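Local coordinates for protein aspartokinase (Synechocystis, PDB 3L76) that probably catalyses the ATP-dependent phosphorylation of aspartate to 4-phospho-L-aspartate, and carries ACT domains that bind lysine and threonine, at residues A221-V230 and T240-Q248. Sequence-based numbering, arbitrary orientation.
Sequences ARNYGIPLVV and TKVVAPPVQ
Leu228 and Val242 face each other as an antiparallel hydrogen-bonded pair, each backbone N giving to the other's O, with Val242 N at 2.8 Å from Leu228 O. Val230 and Thr240 repeat the pattern with straighter bonds, the N-H...O angle from Thr240 N to Val230 O being 166°. Between them Val229 and Lys241 form a non-hydrogen-bonded pair.

The tight part lies on the face that carries Leu228, Val230, Thr240 and Val242. There Leu228 CB abuts Val242 CB at 3.6 Å, and beta-branched valines suit the extended backbone. Leu228 packs on Val160 of helix 154-166, Val242 on Cys199 of helix 199-204. Thr240 combines beta-branching with a hydroxyl bonded to Met194 O and Ile180 N, so its polar atom is satisfied inside. The face of Val229 and Lys241 is more open to solvent, with less side-chain surface covered: Lys241, exposed, meets the other strand with the aliphatic start of its chain, CG coming to 3.8 Å from Leu228 O.

Beyond the strands, 244-247 passes along the end of helix 215-224. Ala244, small enough for close approach, sets CB 3.9 Å from Arg222 CA. Gly225 closes the helix in a Schellman motif; its positive phi favours glycine, and a CB would strike Val247 N. With Arg222 CG anti to the backbone N (chi1 -178°), the first part of the chain lies across the proline ring, CG 3.7 Å from Pro245 CD. The bend at chi3 lets NE and NH2 both grip Asn223 OD1 from one face of the amide, while Asp200 and Asp262 take salt bridges. A leucine in place of Arg222 would probably leave Asp200 and Asp262 without their cationic mate and Asn223 OD1 without both donors.

Helix 215-224 leads into strand 228-232, which pairs in parallel with 170-175 and antiparallel with 240-243, itself followed by 196-198, in the mixed sheet of the amino acid kinase domain.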
loop_
_atom_site.group_PDB
_atom_site.type_symbol
_atom_site.label_atom_id
_atom_site.label_comp_id
_atom_site.label_asym_id
_atom_site.label_seq_id
_atom_site.Cartn_x
_atom_site.Cartn_y
_atom_site.Cartn_z
ATOM N N ALA A 221 28.031 -6.466 -0.889
ATOM C CA ALA A 221 28.483 -7.834 -0.642
ATOM C C ALA A 221 30.006 -7.932 -0.572
ATOM O O ALA A 221 30.553 -8.538 0.357
ATOM C CB ALA A 221 27.938 -8.794 -1.687
ATOM N N ARG A 222 30.695 -7.336 -1.541
ATOM C CA ARG A 222 32.152 -7.356 -1.514
ATOM C C ARG A 222 32.657 -6.757 -0.211
ATOM O O ARG A 222 33.558 -7.307 0.424
ATOM C CB ARG A 222 32.773 -6.581 -2.690
ATOM C CG ARG A 222 34.317 -6.634 -2.710
ATOM C CD ARG A 222 34.960 -5.514 -3.546
ATOM N NE ARG A 222 34.752 -4.202 -2.949
ATOM C CZ ARG A 222 34.534 -3.089 -3.645
ATOM N NH1 ARG A 222 34.480 -3.134 -4.970
ATOM N NH2 ARG A 222 34.347 -1.936 -3.019
ATOM N N ASN A 223 32.085 -5.624 0.184
ATOM C CA ASN A 223 32.591 -4.915 1.354
ATOM C C ASN A 223 32.333 -5.609 2.696
ATOM O O ASN A 223 33.049 -5.354 3.657
ATOM C CB ASN A 223 32.071 -3.484 1.400
ATOM C CG ASN A 223 32.725 -2.571 0.364
ATOM O OD1 ASN A 223 33.725 -2.913 -0.284
ATOM N ND2 ASN A 223 32.159 -1.391 0.215
ATOM N N TYR A 224 31.321 -6.474 2.759
ATOM C CA TYR A 224 31.022 -7.201 3.993
ATOM C C TYR A 224 31.246 -8.699 3.845
ATOM O O TYR A 224 30.841 -9.485 4.688
ATOM C CB TYR A 224 29.611 -6.878 4.497
ATOM C CG TYR A 224 29.460 -5.423 4.880
ATOM C CD1 TYR A 224 29.669 -4.996 6.186
ATOM C CD2 TYR A 224 29.143 -4.474 3.932
ATOM C CE1 TYR A 224 29.547 -3.662 6.526
ATOM C CE2 TYR A 224 29.029 -3.145 4.258
ATOM C CZ TYR A 224 29.232 -2.742 5.548
ATOM O OH TYR A 224 29.104 -1.410 5.859
ATOM N N GLY A 225 31.911 -9.082 2.763
ATOM C CA GLY A 225 32.302 -10.463 2.561
ATOM C C GLY A 225 31.118 -11.394 2.492
ATOM O O GLY A 225 31.160 -12.501 3.013
ATOM N N ILE A 226 30.056 -10.949 1.838
ATOM C CA ILE A 226 28.860 -11.765 1.718
ATOM C C ILE A 226 28.855 -12.554 0.410
ATOM O O ILE A 226 28.761 -11.981 -0.675
ATOM C CB ILE A 226 27.576 -10.916 1.814
ATOM C CG1 ILE A 226 27.645 -9.964 3.009
ATOM C CG2 ILE A 226 26.349 -11.821 1.910
ATOM C CD1 ILE A 226 27.521 -10.658 4.335
ATOM N N PRO A 227 28.929 -13.883 0.513
ATOM C CA PRO A 227 28.833 -14.709 -0.691
ATOM C C PRO A 227 27.496 -14.472 -1.381
ATOM O O PRO A 227 26.470 -14.382 -0.702
ATOM C CB PRO A 227 28.879 -16.138 -0.140
ATOM C CG PRO A 227 29.358 -16.018 1.287
ATOM C CD PRO A 227 28.900 -14.682 1.750
ATOM N N LEU A 228 27.515 -14.372 -2.705
ATOM C CA LEU A 228 26.322 -14.113 -3.496
ATOM C C LEU A 228 26.131 -15.184 -4.556
ATOM O O LEU A 228 27.098 -15.796 -5.016
ATOM C CB LEU A 228 26.433 -12.767 -4.200
ATOM C CG LEU A 228 25.754 -11.563 -3.574
ATOM C CD1 LEU A 228 25.824 -10.408 -4.562
ATOM C CD2 LEU A 228 24.311 -11.899 -3.224
ATOM N N VAL A 229 24.881 -15.385 -4.965
ATOM C CA VAL A 229 24.560 -16.362 -5.990
ATOM C C VAL A 229 23.398 -15.895 -6.852
ATOM O O VAL A 229 22.299 -15.657 -6.350
ATOM C CB VAL A 229 24.144 -17.705 -5.376
ATOM C CG1 VAL A 229 24.041 -18.751 -6.457
ATOM C CG2 VAL A 229 25.129 -18.141 -4.310
ATOM N N VAL A 230 23.649 -15.774 -8.152
ATOM C CA VAL A 230 22.604 -15.480 -9.123
ATOM C C VAL A 230 22.112 -16.793 -9.702
ATOM O O VAL A 230 22.854 -17.501 -10.374
ATOM C CB VAL A 230 23.134 -14.573 -10.246
ATOM C CG1 VAL A 230 22.041 -14.286 -11.267
ATOM C CG2 VAL A 230 23.658 -13.288 -9.647
ATOM N N THR A 240 25.204 -18.666 -10.902
ATOM C CA THR A 240 26.495 -17.992 -10.910
ATOM C C THR A 240 26.857 -17.414 -9.540
ATOM O O THR A 240 26.142 -16.583 -8.981
ATOM C CB THR A 240 26.537 -16.864 -11.964
ATOM O OG1 THR A 240 26.258 -17.403 -13.264
ATOM C CG2 THR A 240 27.899 -16.199 -11.969
ATOM N N LYS A 241 27.983 -17.868 -9.010
ATOM C CA LYS A 241 28.469 -17.447 -7.708
ATOM C C LYS A 241 29.266 -16.145 -7.814
ATOM O O LYS A 241 30.239 -16.055 -8.554
ATOM C CB LYS A 241 29.332 -18.560 -7.112
ATOM C CG LYS A 241 29.811 -18.313 -5.700
ATOM C CD LYS A 241 30.588 -19.517 -5.184
ATOM C CE LYS A 241 29.856 -20.805 -5.507
ATOM N NZ LYS A 241 30.338 -21.931 -4.667
ATOM N N VAL A 242 28.837 -15.129 -7.080
ATOM C CA VAL A 242 29.551 -13.867 -7.058
ATOM C C VAL A 242 30.444 -13.794 -5.818
ATOM O O VAL A 242 29.978 -13.674 -4.692
ATOM C CB VAL A 242 28.595 -12.661 -7.132
ATOM C CG1 VAL A 242 29.375 -11.361 -7.023
ATOM C CG2 VAL A 242 27.812 -12.696 -8.426
ATOM N N VAL A 243 31.744 -13.852 -6.055
ATOM C CA VAL A 243 32.726 -14.169 -5.029
ATOM C C VAL A 243 33.420 -12.923 -4.467
ATOM O O VAL A 243 33.760 -11.999 -5.203
ATOM C CB VAL A 243 33.765 -15.153 -5.612
ATOM C CG1 VAL A 243 34.911 -15.394 -4.652
ATOM C CG2 VAL A 243 33.088 -16.443 -5.999
ATOM N N ALA A 244 33.631 -12.911 -3.159
ATOM C CA ALA A 244 34.170 -11.739 -2.481
ATOM C C ALA A 244 35.451 -12.085 -1.719
ATOM O O ALA A 244 35.749 -13.251 -1.505
ATOM C CB ALA A 244 33.101 -11.169 -1.528
ATOM N N PRO A 245 36.204 -11.071 -1.275
ATOM C CA PRO A 245 37.311 -11.397 -0.373
ATOM C C PRO A 245 36.729 -11.804 0.972
ATOM O O PRO A 245 35.713 -11.248 1.377
ATOM C CB PRO A 245 38.042 -10.061 -0.211
ATOM C CG PRO A 245 37.372 -9.095 -1.150
ATOM C CD PRO A 245 36.007 -9.619 -1.402
ATOM N N PRO A 246 37.349 -12.771 1.654
ATOM C CA PRO A 246 36.866 -13.150 2.983
ATOM C C PRO A 246 37.053 -11.998 3.956
ATOM O O PRO A 246 38.183 -11.642 4.262
ATOM C CB PRO A 246 37.784 -14.311 3.368
ATOM C CG PRO A 246 38.324 -14.820 2.074
ATOM C CD PRO A 246 38.462 -13.618 1.207
ATOM N N VAL A 247 35.957 -11.417 4.429
ATOM C CA VAL A 247 36.028 -10.286 5.343
ATOM C C VAL A 247 35.408 -10.671 6.683
ATOM O O VAL A 247 34.226 -11.002 6.758
ATOM C CB VAL A 247 35.325 -9.042 4.752
ATOM C CG1 VAL A 247 35.193 -7.947 5.792
ATOM C CG2 VAL A 247 36.083 -8.535 3.559
ATOM N N GLN A 248 36.224 -10.654 7.731
ATOM C CA GLN A 248 35.814 -11.170 9.028
ATOM C C GLN A 248 35.775 -10.068 10.058
ATOM O O GLN A 248 36.542 -9.111 9.975
ATOM C CB GLN A 248 36.766 -12.268 9.515
ATOM C CG GLN A 248 36.846 -13.505 8.636
ATOM C CD GLN A 248 37.705 -14.584 9.262
ATOM O OE1 GLN A 248 38.548 -14.304 10.119
ATOM N NE2 GLN A 248 37.493 -15.826 8.845
#